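PDB 2PG0: acyl-CoA dehydrogenase from Geobacillus kaustophilus, which binds FAD and probably introduces an alpha-beta double bond into acyl chains carried as thioesters. Local coordinates for residues A69-S74 with R307-H312; K244-R249 with G315-T320; Y152-Q157 with S188-E193; Q112-K117 with P226-L231. One frame throughout, in Å; residues are numbered along the deposited sequence.

Contact 1: A69-S74 with R307-H312; sequences ADFAYS and RVIEEH
Phe71 reaches Ile309 and His312 from a backbone that is extended at Ala69 and Asp70 and then turns into helix, whereas residues 307-312 are helical throughout, and no main-chain bond joins the two. Asp70 is the N-cap here, its OD1 accepting a weak bond from Ala72 N at 3.0 Å. The ring of Phe71 is carried across by its first torsion, with CG anti to the backbone N (chi1 -175°). His312 meets it as a T-shaped pair: the imidazole puts its CD2 over one face of the phenyl ring, off-centre toward the rim and 4.0 Å from Phe71 CE2, with the planes at 76° and the centroids 5.2 Å apart. Ile309, nearly one turn earlier than His312, brings its CG2 branch to the edge of the same phenyl ring, 4.3 Å from Phe71 CD2. Farther round the 307-312 helix, Arg307 grips Glu311 end-on, NH1 and NH2 both converging on OE2, with NH1 at 2.7 Å; Arg307 NH2 also bonds Thr6 O of a second subunit. The contact joins the N-terminal helical domain to the C-terminal one. Helix 237-273 borders it too: Gln247 touches Phe71 and bonds His312 NE2, while Ile254 packs on Ile309. Met313, the next residue along helix 285-313, covers Phe71 as well.

Contact 2: K244-R249 with G315-T320; sequences KLQQER and GKQIVT
Over one face of the Gln246 amide lies Ile318, its CG1 3.6 Å from NE2, and Ile318 N comes in tilted on that same side; the flat guanidinium of nearby Arg249 has Leu245 CB over the centre of one face. This is the helix-to-helix connection of the C-terminal helical domain. Gly315 ends helix 285-313 in a Schellman motif, and Ile318 is the N-cap residue of helix 319-343. Gln246, extended from helix 237-273 with CG anti to its own N (chi1 173°), reaches across to the loop and crosses the Ile318 side chain at about a right angle. Its OE1 accepts from Ile318 N at 3.1 Å, the donor standing 47° above the carbonyl plane. NE2 gives a weak bond to Lys316 O at 3.5 Å, and it is also paired with His312 ND1 of helix 285-313. One amide thus ties three helices together through the loop. Cutting Gln246 back to an alanine would probably leave Ile318 N and His312 ND1 without their mates and open a gap beside Ile318. Just past the amide, the CG2 branch of Val319 lies 4.1 Å from Gln246 OE1.

Contact 3: Y152-Q157 with S188-E193; sequences YIVNGQ and SLLVVE
Tyr152 and Leu190 meet between the two beta sheets of the middle domain, strand 151-161 belonging to the antiparallel sheet and strand 187-193 to the mixed one. The strands do not pair; side chains alone bridge them. Along Tyr152, CB lies 3.8 Å from Leu190 CD2, and CG is somewhat farther from the same methyl. The ring then runs on past the other branch, CD2 coming to 3.7 Å from Leu190 CD1 and CE2 to 4.1 Å from it, an approach oblique to the ring. At the tip, OH is hydrogen-bonded to Glu234 OE2. With CG anti to the backbone N (chi1 -176°), Leu190 reaches toward the other sheet, and its second torsion (62°) turns CD1 to the ring and CD2 to Tyr152 CB and Val154. Replacing Tyr152 with a serine would probably open a gap against both Leu190 methyls and leave Glu234 without its hydroxyl partner. Val225 of strand 223-226 also packs on Leu190 and Val154; the Leu190 side chain is about 14 Å from the bound FAD. The side chains of Val154 and Leu190 pass each other head to tail, Val154 CG2 resting 3.7 Å from Leu190 CD2.

Contact 4: Q112-K117 with P226-L231; sequences QKWLPK and PAYNLL
Lys113 and Trp114 are sent toward Tyr228 and Asn229 by different first torsions: CG of Lys113 is anti to the backbone N (chi1 -172°), while CG of Trp114 sits beside its N and anti to the carbonyl carbon (chi1 -68°). They leave helix 108-120 of the N-terminal domain and meet the 3-10 turn 227-229, which follows strand 223-226 of the beta domain. A bend at chi3 (97°) carries the end of Lys113 slantwise across Tyr228, CE 3.5 Å from Tyr228 CE2 and NZ 3.6 Å from it, oblique to the ring. Trp114 offers the edge of its indole to Asn229: OD1 lies near the ring plane, 3.7 Å from CZ2, and the amide plane is turned well away from the indole. Both polar groups are fixed by strand 187-193, Trp114 NE1 bonding Glu193 OE2 and Asn229 ND2 bonding Val191 O, which ties the indole and the turn to the same strand of the mixed sheet. The turn is closed from within by Asn229 N, which donates to Pro226 O at 3.0 Å.

From the N terminus, contact 1 opens first, at 69-74, and contact 4 opens next, on helix 108-120. Contact 3 then opens at 152-157 and closes at 188-193, nested inside the loop that contact 4 closes at 226-231. Those two touch, since strands 187-193 and 230-231 are neighbours in one sheet: Val191 N is 2.9 Å from Asn229 O. Contact 2 opens on helix 237-273, in series after both. Contact 1 closes on helix 285-313 before contact 2 closes at 315-320, so these two cross. Contact 1 spans contacts 3 and 4 as well, tying N-terminal to C-terminal helices, while contact 4 joins the N-terminal domain to the beta domain.

Contact 1: A69-S74 with R307-H312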
loop_
_atom_site.group_PDB
_atom_site.type_symbol
_atom_site.label_atom_id
_atom_site.label_comp_id
_atom_site.label_asym_id
_atom_site.label_seq_id
_atom_site.Cartn_x
_atom_site.Cartn_y
_atom_site.Cartn_z
ATOM N N ALA A 69 -27.954 -32.246 -5.024
ATOM C CA ALA A 69 -26.516 -32.003 -5.023
ATOM C C ALA A 69 -26.084 -31.191 -3.810
ATOM O O ALA A 69 -26.824 -30.329 -3.346
ATOM C CB ALA A 69 -26.103 -31.288 -6.297
ATOM N N ASP A 70 -24.886 -31.466 -3.303
ATOM C CA ASP A 70 -24.326 -30.648 -2.227
ATOM C C ASP A 70 -23.746 -29.336 -2.773
ATOM O O ASP A 70 -23.662 -29.139 -3.990
ATOM C CB ASP A 70 -23.325 -31.443 -1.362
ATOM C CG ASP A 70 -21.976 -31.671 -2.037
ATOM O OD1 ASP A 70 -21.686 -31.087 -3.102
ATOM O OD2 ASP A 70 -21.176 -32.438 -1.467
ATOM N N PHE A 71 -23.350 -28.449 -1.862
ATOM C CA PHE A 71 -22.865 -27.112 -2.215
ATOM C C PHE A 71 -21.576 -27.112 -3.052
ATOM O O PHE A 71 -21.305 -26.151 -3.776
ATOM C CB PHE A 71 -22.691 -26.270 -0.945
ATOM C CG PHE A 71 -22.312 -24.841 -1.206
ATOM C CD1 PHE A 71 -23.238 -23.939 -1.731
ATOM C CD2 PHE A 71 -21.023 -24.393 -0.922
ATOM C CE1 PHE A 71 -22.877 -22.605 -1.981
ATOM C CE2 PHE A 71 -20.661 -23.064 -1.165
ATOM C CZ PHE A 71 -21.587 -22.173 -1.699
ATOM N N ALA A 72 -20.786 -28.178 -2.960
ATOM C CA ALA A 72 -19.559 -28.271 -3.758
ATOM C C ALA A 72 -19.851 -28.236 -5.263
ATOM O O ALA A 72 -19.057 -27.686 -6.035
ATOM C CB ALA A 72 -18.750 -29.500 -3.386
ATOM N N TYR A 73 -20.991 -28.807 -5.670
ATOM C CA TYR A 73 -21.429 -28.704 -7.067
ATOM C C TYR A 73 -21.655 -27.251 -7.469
ATOM O O TYR A 73 -21.294 -26.858 -8.576
ATOM C CB TYR A 73 -22.681 -29.538 -7.335
ATOM C CG TYR A 73 -22.380 -31.006 -7.445
ATOM C CD1 TYR A 73 -22.026 -31.572 -8.673
ATOM C CD2 TYR A 73 -22.435 -31.831 -6.321
ATOM C CE1 TYR A 73 -21.742 -32.936 -8.781
ATOM C CE2 TYR A 73 -22.149 -33.198 -6.416
ATOM C CZ TYR A 73 -21.806 -33.738 -7.651
ATOM O OH TYR A 73 -21.518 -35.083 -7.757
ATOM N N SER A 74 -22.232 -26.456 -6.568
ATOM C CA SER A 74 -22.439 -25.028 -6.853
ATOM C C SER A 74 -21.123 -24.266 -6.952
ATOM O O SER A 74 -20.986 -23.373 -7.791
ATOM C CB SER A 74 -23.351 -24.384 -5.808
ATOM O OG SER A 74 -24.709 -24.689 -6.082
ATOM N N ARG A 307 -11.445 -22.826 3.074
ATOM C CA ARG A 307 -11.767 -23.118 4.472
ATOM C C ARG A 307 -13.177 -22.639 4.837
ATOM O O ARG A 307 -13.928 -23.354 5.506
ATOM C CB ARG A 307 -10.709 -22.525 5.412
ATOM C CG ARG A 307 -10.879 -22.898 6.875
ATOM C CD ARG A 307 -10.720 -24.394 7.097
ATOM N NE ARG A 307 -10.983 -24.728 8.493
ATOM C CZ ARG A 307 -12.184 -25.034 8.964
ATOM N NH1 ARG A 307 -13.226 -25.075 8.142
ATOM N NH2 ARG A 307 -12.345 -25.315 10.248
ATOM N N VAL A 308 -13.531 -21.437 4.394
ATOM C CA VAL A 308 -14.872 -20.903 4.617
ATOM C C VAL A 308 -15.955 -21.776 3.961
ATOM O O VAL A 308 -16.985 -22.039 4.578
ATOM C CB VAL A 308 -14.972 -19.411 4.186
ATOM C CG1 VAL A 308 -16.405 -18.911 4.254
ATOM C CG2 VAL A 308 -14.076 -18.542 5.084
ATOM N N ILE A 309 -15.721 -22.227 2.727
ATOM C CA ILE A 309 -16.634 -23.192 2.072
ATOM C C ILE A 309 -16.862 -24.416 2.976
ATOM O O ILE A 309 -18.003 -24.789 3.236
ATOM C CB ILE A 309 -16.127 -23.614 0.655
ATOM C CG1 ILE A 309 -16.291 -22.459 -0.342
ATOM C CG2 ILE A 309 -16.859 -24.869 0.145
ATOM C CD1 ILE A 309 -15.452 -22.620 -1.615
ATOM N N GLU A 310 -15.778 -25.002 3.484
ATOM C CA GLU A 310 -15.856 -26.157 4.387
ATOM C C GLU A 310 -16.711 -25.880 5.628
ATOM O O GLU A 310 -17.609 -26.665 5.950
ATOM C CB GLU A 310 -14.452 -26.635 4.786
ATOM C CG GLU A 310 -13.655 -27.261 3.643
ATOM C CD GLU A 310 -12.204 -27.533 4.014
ATOM O OE1 GLU A 310 -11.864 -27.440 5.216
ATOM O OE2 GLU A 310 -11.397 -27.830 3.100
ATOM N N GLU A 311 -16.437 -24.764 6.309
ATOM C CA GLU A 311 -17.245 -24.315 7.455
ATOM C C GLU A 311 -18.728 -24.160 7.097
ATOM O O GLU A 311 -19.610 -24.623 7.828
ATOM C CB GLU A 311 -16.726 -22.976 7.989
ATOM C CG GLU A 311 -15.427 -23.049 8.751
ATOM C CD GLU A 311 -15.536 -23.867 10.019
ATOM O OE1 GLU A 311 -15.977 -23.321 11.064
ATOM O OE2 GLU A 311 -15.166 -25.055 9.963
ATOM N N HIS A 312 -18.987 -23.494 5.972
ATOM C CA HIS A 312 -20.341 -23.284 5.471
ATOM C C HIS A 312 -21.067 -24.617 5.267
ATOM O O HIS A 312 -22.194 -24.793 5.726
ATOM C CB HIS A 312 -20.288 -22.508 4.155
ATOM C CG HIS A 312 -21.627 -22.090 3.640
ATOM N ND1 HIS A 312 -22.511 -21.341 4.387
ATOM C CD2 HIS A 312 -22.225 -22.298 2.445
ATOM C CE1 HIS A 312 -23.601 -21.115 3.676
ATOM N NE2 HIS A 312 -23.454 -21.687 2.496
#

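Contact 2: K244-R249 with G315-T320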
loop_
_atom_site.group_PDB
_atom_site.type_symbol
_atom_site.label_atom_id
_atom_site.label_comp_id
_atom_site.label_asym_id
_atom_site.label_seq_id
_atom_site.Cartn_x
_atom_site.Cartn_y
_atom_site.Cartn_z
ATOM N N LYS A 244 -29.534 -15.205 4.616
ATOM C CA LYS A 244 -29.079 -15.664 3.299
ATOM C C LYS A 244 -27.856 -14.918 2.744
ATOM O O LYS A 244 -27.156 -15.429 1.867
ATOM C CB LYS A 244 -30.227 -15.600 2.292
ATOM C CG LYS A 244 -31.379 -16.559 2.588
ATOM C CD LYS A 244 -30.921 -18.000 2.513
ATOM C CE LYS A 244 -32.088 -18.962 2.530
ATOM N NZ LYS A 244 -31.598 -20.351 2.703
ATOM N N LEU A 245 -27.597 -13.715 3.251
ATOM C CA LEU A 245 -26.441 -12.933 2.790
ATOM C C LEU A 245 -25.073 -13.597 3.070
ATOM O O LEU A 245 -24.094 -13.267 2.395
ATOM C CB LEU A 245 -26.505 -11.475 3.298
ATOM C CG LEU A 245 -27.396 -10.506 2.491
ATOM C CD1 LEU A 245 -27.836 -9.301 3.321
ATOM C CD2 LEU A 245 -26.727 -10.034 1.205
ATOM N N GLN A 246 -25.009 -14.525 4.032
ATOM C CA GLN A 246 -23.791 -15.330 4.260
ATOM C C GLN A 246 -23.413 -16.099 2.986
ATOM O O GLN A 246 -22.295 -15.970 2.498
ATOM C CB GLN A 246 -23.917 -16.282 5.474
ATOM C CG GLN A 246 -22.716 -17.267 5.651
ATOM C CD GLN A 246 -22.760 -18.145 6.921
ATOM O OE1 GLN A 246 -22.881 -17.648 8.052
ATOM N NE2 GLN A 246 -22.621 -19.459 6.733
ATOM N N GLN A 247 -24.351 -16.883 2.445
ATOM C CA GLN A 247 -24.098 -17.585 1.181
ATOM C C GLN A 247 -23.847 -16.614 0.021
ATOM O O GLN A 247 -22.958 -16.853 -0.799
ATOM C CB GLN A 247 -25.215 -18.589 0.851
ATOM C CG GLN A 247 -24.957 -19.394 -0.434
ATOM C CD GLN A 247 -25.589 -20.775 -0.415
ATOM O OE1 GLN A 247 -25.382 -21.561 0.516
ATOM N NE2 GLN A 247 -26.347 -21.088 -1.458
ATOM N N GLU A 248 -24.624 -15.528 -0.046
ATOM C CA GLU A 248 -24.455 -14.514 -1.102
ATOM C C GLU A 248 -23.017 -13.963 -1.146
ATOM O O GLU A 248 -22.376 -13.940 -2.206
ATOM C CB GLU A 248 -25.470 -13.367 -0.951
ATOM C CG GLU A 248 -25.369 -12.305 -2.067
ATOM C CD GLU A 248 -26.499 -11.267 -2.052
ATOM O OE1 GLU A 248 -27.625 -11.580 -1.603
ATOM O OE2 GLU A 248 -26.258 -10.128 -2.517
ATOM N N ARG A 249 -22.524 -13.531 0.011
ATOM C CA ARG A 249 -21.164 -13.007 0.122
ATOM C C ARG A 249 -20.102 -14.059 -0.209
ATOM O O ARG A 249 -19.070 -13.737 -0.810
ATOM C CB ARG A 249 -20.947 -12.366 1.497
ATOM C CG ARG A 249 -21.705 -11.049 1.607
ATOM C CD ARG A 249 -22.050 -10.642 3.025
ATOM N NE ARG A 249 -22.914 -9.461 2.985
ATOM C CZ ARG A 249 -23.598 -8.974 4.022
ATOM N NH1 ARG A 249 -23.541 -9.567 5.207
ATOM N NH2 ARG A 249 -24.349 -7.887 3.862
ATOM N N GLY A 315 -22.425 -26.518 8.163
ATOM C CA GLY A 315 -23.585 -25.904 8.808
ATOM C C GLY A 315 -23.222 -24.909 9.897
ATOM O O GLY A 315 -24.044 -24.583 10.754
ATOM N N LYS A 316 -21.992 -24.411 9.866
ATOM C CA LYS A 316 -21.540 -23.464 10.884
ATOM C C LYS A 316 -21.827 -22.009 10.494
ATOM O O LYS A 316 -21.835 -21.658 9.309
ATOM C CB LYS A 316 -20.063 -23.688 11.212
ATOM C CG LYS A 316 -19.796 -25.043 11.866
ATOM C CD LYS A 316 -18.386 -25.532 11.587
ATOM C CE LYS A 316 -18.113 -26.880 12.241
ATOM N NZ LYS A 316 -17.734 -26.720 13.669
ATOM N N GLN A 317 -22.093 -21.187 11.506
ATOM C CA GLN A 317 -22.370 -19.767 11.327
ATOM C C GLN A 317 -21.038 -19.023 11.272
ATOM O O GLN A 317 -20.327 -18.942 12.286
ATOM C CB GLN A 317 -23.231 -19.250 12.491
ATOM C CG GLN A 317 -23.977 -17.943 12.210
ATOM C CD GLN A 317 -24.245 -17.126 13.470
ATOM O OE1 GLN A 317 -24.574 -17.675 14.531
ATOM N NE2 GLN A 317 -24.108 -15.805 13.357
ATOM N N ILE A 318 -20.710 -18.488 10.095
ATOM C CA ILE A 318 -19.419 -17.821 9.847
ATOM C C ILE A 318 -19.564 -16.429 9.201
ATOM O O ILE A 318 -18.929 -16.109 8.190
ATOM C CB ILE A 318 -18.454 -18.730 9.037
ATOM C CG1 ILE A 318 -19.231 -19.481 7.949
ATOM C CG2 ILE A 318 -17.734 -19.713 9.981
ATOM C CD1 ILE A 318 -18.389 -20.131 6.911
ATOM N N VAL A 319 -20.404 -15.606 9.821
ATOM C CA VAL A 319 -20.658 -14.233 9.393
ATOM C C VAL A 319 -19.359 -13.423 9.254
ATOM O O VAL A 319 -19.143 -12.741 8.243
ATOM C CB VAL A 319 -21.647 -13.538 10.382
ATOM C CG1 VAL A 319 -21.862 -12.077 10.019
ATOM C CG2 VAL A 319 -22.986 -14.286 10.401
ATOM N N THR A 320 -18.498 -13.513 10.264
ATOM C CA THR A 320 -17.228 -12.772 10.264
ATOM C C THR A 320 -16.321 -13.201 9.117
ATOM O O THR A 320 -15.822 -12.368 8.361
ATOM C CB THR A 320 -16.474 -12.955 11.594
ATOM O OG1 THR A 320 -17.305 -12.496 12.668
ATOM C CG2 THR A 320 -15.166 -12.163 11.593
#

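Contact 3: Y152-Q157 with S188-E193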
loop_
_atom_site.group_PDB
_atom_site.type_symbol
_atom_site.label_atom_id
_atom_site.label_comp_id
_atom_site.label_asym_id
_atom_site.label_seq_id
_atom_site.Cartn_x
_atom_site.Cartn_y
_atom_site.Cartn_z
ATOM N N TYR A 152 -51.561 -7.499 -2.523
ATOM C CA TYR A 152 -50.695 -6.422 -2.061
ATOM C C TYR A 152 -50.576 -5.402 -3.184
ATOM O O TYR A 152 -50.296 -5.764 -4.331
ATOM C CB TYR A 152 -49.298 -6.942 -1.718
ATOM C CG TYR A 152 -49.202 -7.695 -0.419
ATOM C CD1 TYR A 152 -49.102 -7.014 0.795
ATOM C CD2 TYR A 152 -49.186 -9.086 -0.400
ATOM C CE1 TYR A 152 -49.007 -7.700 1.994
ATOM C CE2 TYR A 152 -49.090 -9.784 0.795
ATOM C CZ TYR A 152 -49.001 -9.082 1.986
ATOM O OH TYR A 152 -48.899 -9.763 3.171
ATOM N N ILE A 153 -50.804 -4.134 -2.860
ATOM C CA ILE A 153 -50.607 -3.060 -3.822
ATOM C C ILE A 153 -49.189 -2.521 -3.624
ATOM O O ILE A 153 -48.873 -1.962 -2.569
ATOM C CB ILE A 153 -51.664 -1.927 -3.680
ATOM C CG1 ILE A 153 -53.108 -2.478 -3.684
ATOM C CG2 ILE A 153 -51.459 -0.858 -4.754
ATOM C CD1 ILE A 153 -53.449 -3.443 -4.817
ATOM N N VAL A 154 -48.341 -2.721 -4.635
ATOM C CA VAL A 154 -46.911 -2.415 -4.513
ATOM C C VAL A 154 -46.526 -1.135 -5.258
ATOM O O VAL A 154 -46.842 -0.955 -6.441
ATOM C CB VAL A 154 -46.013 -3.606 -4.962
ATOM C CG1 VAL A 154 -44.534 -3.309 -4.697
ATOM C CG2 VAL A 154 -46.420 -4.883 -4.249
ATOM N N ASN A 155 -45.849 -0.246 -4.538
ATOM C CA ASN A 155 -45.371 1.003 -5.096
ATOM C C ASN A 155 -43.918 1.229 -4.718
ATOM O O ASN A 155 -43.555 1.149 -3.546
ATOM C CB ASN A 155 -46.234 2.166 -4.614
ATOM C CG ASN A 155 -47.534 2.266 -5.369
ATOM O OD1 ASN A 155 -47.562 2.698 -6.518
ATOM N ND2 ASN A 155 -48.626 1.868 -4.722
ATOM N N GLY A 156 -43.085 1.497 -5.712
ATOM C CA GLY A 156 -41.668 1.708 -5.445
ATOM C C GLY A 156 -40.798 1.460 -6.652
ATOM O O GLY A 156 -41.291 1.206 -7.749
ATOM N N GLN A 157 -39.493 1.553 -6.435
ATOM C CA GLN A 157 -38.520 1.405 -7.499
ATOM C C GLN A 157 -37.328 0.660 -6.928
ATOM O O GLN A 157 -36.892 0.923 -5.801
ATOM C CB GLN A 157 -38.107 2.778 -8.036
ATOM C CG GLN A 157 -37.098 2.758 -9.181
ATOM C CD GLN A 157 -36.805 4.149 -9.733
ATOM O OE1 GLN A 157 -37.612 5.065 -9.588
ATOM N NE2 GLN A 157 -35.658 4.301 -10.385
ATOM N N SER A 188 -40.958 -7.074 4.427
ATOM C CA SER A 188 -41.416 -8.397 4.035
ATOM C C SER A 188 -40.854 -8.754 2.674
ATOM O O SER A 188 -40.485 -7.870 1.900
ATOM C CB SER A 188 -42.940 -8.423 3.967
ATOM O OG SER A 188 -43.503 -8.159 5.238
ATOM N N LEU A 189 -40.792 -10.049 2.384
ATOM C CA LEU A 189 -40.405 -10.516 1.055
ATOM C C LEU A 189 -41.640 -10.957 0.281
ATOM O O LEU A 189 -42.443 -11.742 0.771
ATOM C CB LEU A 189 -39.361 -11.638 1.133
ATOM C CG LEU A 189 -38.051 -11.308 1.864
ATOM C CD1 LEU A 189 -37.067 -12.467 1.763
ATOM C CD2 LEU A 189 -37.422 -10.004 1.355
ATOM N N LEU A 190 -41.787 -10.423 -0.924
ATOM C CA LEU A 190 -42.938 -10.704 -1.764
ATOM C C LEU A 190 -42.458 -11.126 -3.155
ATOM O O LEU A 190 -41.665 -10.425 -3.783
ATOM C CB LEU A 190 -43.826 -9.456 -1.833
ATOM C CG LEU A 190 -45.170 -9.458 -2.563
ATOM C CD1 LEU A 190 -46.150 -10.446 -1.937
ATOM C CD2 LEU A 190 -45.751 -8.059 -2.542
ATOM N N VAL A 191 -42.923 -12.281 -3.623
ATOM C CA VAL A 191 -42.554 -12.760 -4.957
ATOM C C VAL A 191 -43.409 -12.068 -6.019
ATOM O O VAL A 191 -44.644 -12.140 -5.980
ATOM C CB VAL A 191 -42.681 -14.308 -5.070
ATOM C CG1 VAL A 191 -42.389 -14.776 -6.495
ATOM C CG2 VAL A 191 -41.761 -14.995 -4.071
ATOM N N VAL A 192 -42.758 -11.391 -6.960
ATOM C CA VAL A 192 -43.471 -10.723 -8.046
ATOM C C VAL A 192 -43.228 -11.475 -9.347
ATOM O O VAL A 192 -42.086 -11.693 -9.749
ATOM C CB VAL A 192 -43.083 -9.231 -8.180
ATOM C CG1 VAL A 192 -43.782 -8.585 -9.382
ATOM C CG2 VAL A 192 -43.438 -8.475 -6.901
ATOM N N GLU A 193 -44.316 -11.875 -9.997
ATOM C CA GLU A 193 -44.230 -12.670 -11.217
ATOM C C GLU A 193 -44.264 -11.784 -12.457
ATOM O O GLU A 193 -44.792 -10.675 -12.422
ATOM C CB GLU A 193 -45.357 -13.708 -11.245
ATOM C CG GLU A 193 -45.263 -14.729 -10.126
ATOM C CD GLU A 193 -46.412 -15.720 -10.117
ATOM O OE1 GLU A 193 -47.569 -15.289 -9.921
ATOM O OE2 GLU A 193 -46.153 -16.934 -10.294
#

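Contact 4: Q112-K117 with P226-L231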
loop_
_atom_site.group_PDB
_atom_site.type_symbol
_atom_site.label_atom_id
_atom_site.label_comp_id
_atom_site.label_asym_id
_atom_site.label_seq_id
_atom_site.Cartn_x
_atom_site.Cartn_y
_atom_site.Cartn_z
ATOM N N GLN A 112 -43.790 -26.272 -4.846
ATOM C CA GLN A 112 -44.331 -27.086 -5.930
ATOM C C GLN A 112 -44.583 -26.248 -7.185
ATOM O O GLN A 112 -44.298 -26.688 -8.294
ATOM C CB GLN A 112 -45.621 -27.787 -5.475
ATOM C CG GLN A 112 -46.163 -28.816 -6.459
ATOM C CD GLN A 112 -45.153 -29.904 -6.786
ATOM O OE1 GLN A 112 -44.656 -30.595 -5.897
ATOM N NE2 GLN A 112 -44.848 -30.059 -8.066
ATOM N N LYS A 113 -45.098 -25.036 -6.993
ATOM C CA LYS A 113 -45.410 -24.134 -8.098
ATOM C C LYS A 113 -44.170 -23.580 -8.802
ATOM O O LYS A 113 -44.181 -23.397 -10.021
ATOM C CB LYS A 113 -46.289 -22.974 -7.613
ATOM C CG LYS A 113 -46.824 -22.100 -8.738
ATOM C CD LYS A 113 -48.083 -21.358 -8.331
ATOM C CE LYS A 113 -47.780 -19.952 -7.879
ATOM N NZ LYS A 113 -48.977 -19.083 -8.085
ATOM N N TRP A 114 -43.109 -23.313 -8.039
ATOM C CA TRP A 114 -41.966 -22.562 -8.578
ATOM C C TRP A 114 -40.678 -23.350 -8.818
ATOM O O TRP A 114 -40.025 -23.164 -9.851
ATOM C CB TRP A 114 -41.688 -21.315 -7.725
ATOM C CG TRP A 114 -42.770 -20.277 -7.813
ATOM C CD1 TRP A 114 -43.489 -19.928 -8.922
ATOM C CD2 TRP A 114 -43.238 -19.435 -6.751
ATOM N NE1 TRP A 114 -44.383 -18.933 -8.612
ATOM C CE2 TRP A 114 -44.252 -18.611 -7.287
ATOM C CE3 TRP A 114 -42.903 -19.303 -5.396
ATOM C CZ2 TRP A 114 -44.937 -17.658 -6.516
ATOM C CZ3 TRP A 114 -43.582 -18.355 -4.628
ATOM C CH2 TRP A 114 -44.590 -17.549 -5.194
ATOM N N LEU A 115 -40.311 -24.215 -7.882
ATOM C CA LEU A 115 -39.020 -24.911 -7.961
ATOM C C LEU A 115 -38.770 -25.765 -9.216
ATOM O O LEU A 115 -37.683 -25.693 -9.786
ATOM C CB LEU A 115 -38.711 -25.693 -6.683
ATOM C CG LEU A 115 -38.443 -24.850 -5.432
ATOM C CD1 LEU A 115 -38.136 -25.765 -4.268
ATOM C CD2 LEU A 115 -37.305 -23.840 -5.649
ATOM N N PRO A 116 -39.762 -26.572 -9.659
ATOM C CA PRO A 116 -39.502 -27.336 -10.887
ATOM C C PRO A 116 -39.061 -26.483 -12.084
ATOM O O PRO A 116 -38.131 -26.867 -12.798
ATOM C CB PRO A 116 -40.846 -28.026 -11.162
ATOM C CG PRO A 116 -41.442 -28.191 -9.799
ATOM C CD PRO A 116 -41.098 -26.883 -9.114
ATOM N N LYS A 117 -39.696 -25.332 -12.283
ATOM C CA LYS A 117 -39.338 -24.465 -13.405
ATOM C C LYS A 117 -38.021 -23.699 -13.194
ATOM O O LYS A 117 -37.356 -23.320 -14.160
ATOM C CB LYS A 117 -40.489 -23.530 -13.758
ATOM C CG LYS A 117 -41.615 -24.217 -14.525
ATOM C CD LYS A 117 -42.781 -23.271 -14.716
ATOM C CE LYS A 117 -44.038 -24.025 -15.121
ATOM N NZ LYS A 117 -45.194 -23.088 -15.255
ATOM N N PRO A 226 -50.763 -10.947 -5.858
ATOM C CA PRO A 226 -51.544 -11.841 -4.996
ATOM C C PRO A 226 -50.912 -12.001 -3.617
ATOM O O PRO A 226 -49.691 -12.134 -3.509
ATOM C CB PRO A 226 -51.500 -13.182 -5.744
ATOM C CG PRO A 226 -51.296 -12.818 -7.159
ATOM C CD PRO A 226 -50.436 -11.581 -7.150
ATOM N N ALA A 227 -51.744 -11.986 -2.578
ATOM C CA ALA A 227 -51.290 -12.182 -1.202
ATOM C C ALA A 227 -50.618 -13.546 -1.008
ATOM O O ALA A 227 -49.773 -13.706 -0.120
ATOM C CB ALA A 227 -52.452 -12.020 -0.239
ATOM N N TYR A 228 -51.011 -14.512 -1.841
ATOM C CA TYR A 228 -50.392 -15.836 -1.914
ATOM C C TYR A 228 -48.871 -15.762 -2.114
ATOM O O TYR A 228 -48.145 -16.671 -1.707
ATOM C CB TYR A 228 -51.025 -16.632 -3.070
ATOM C CG TYR A 228 -50.347 -17.951 -3.390
ATOM C CD1 TYR A 228 -50.823 -19.147 -2.850
ATOM C CD2 TYR A 228 -49.232 -18.006 -4.241
ATOM C CE1 TYR A 228 -50.204 -20.365 -3.141
ATOM C CE2 TYR A 228 -48.604 -19.217 -4.529
ATOM C CZ TYR A 228 -49.101 -20.391 -3.981
ATOM O OH TYR A 228 -48.496 -21.596 -4.260
ATOM N N ASN A 229 -48.410 -14.684 -2.750
ATOM C CA ASN A 229 -47.000 -14.529 -3.124
ATOM C C ASN A 229 -46.079 -14.037 -2.008
ATOM O O ASN A 229 -44.877 -13.863 -2.232
ATOM C CB ASN A 229 -46.865 -13.614 -4.344
ATOM C CG ASN A 229 -47.247 -14.301 -5.639
ATOM O OD1 ASN A 229 -47.773 -15.409 -5.638
ATOM N ND2 ASN A 229 -46.982 -13.639 -6.756
ATOM N N LEU A 230 -46.641 -13.791 -0.827
ATOM C CA LEU A 230 -45.838 -13.478 0.350
ATOM C C LEU A 230 -44.925 -14.651 0.678
ATOM O O LEU A 230 -45.374 -15.794 0.790
ATOM C CB LEU A 230 -46.719 -13.133 1.561
ATOM C CG LEU A 230 -45.975 -12.859 2.878
ATOM C CD1 LEU A 230 -45.159 -11.562 2.804
ATOM C CD2 LEU A 230 -46.932 -12.824 4.064
ATOM N N LEU A 231 -43.636 -14.358 0.808
ATOM C CA LEU A 231 -42.652 -15.368 1.161
ATOM C C LEU A 231 -42.331 -15.257 2.648
ATOM O O LEU A 231 -41.744 -14.264 3.094
ATOM C CB LEU A 231 -41.388 -15.202 0.304
ATOM C CG LEU A 231 -40.375 -16.341 0.192
ATOM C CD1 LEU A 231 -41.007 -17.617 -0.364
ATOM C CD2 LEU A 231 -39.214 -15.895 -0.688
#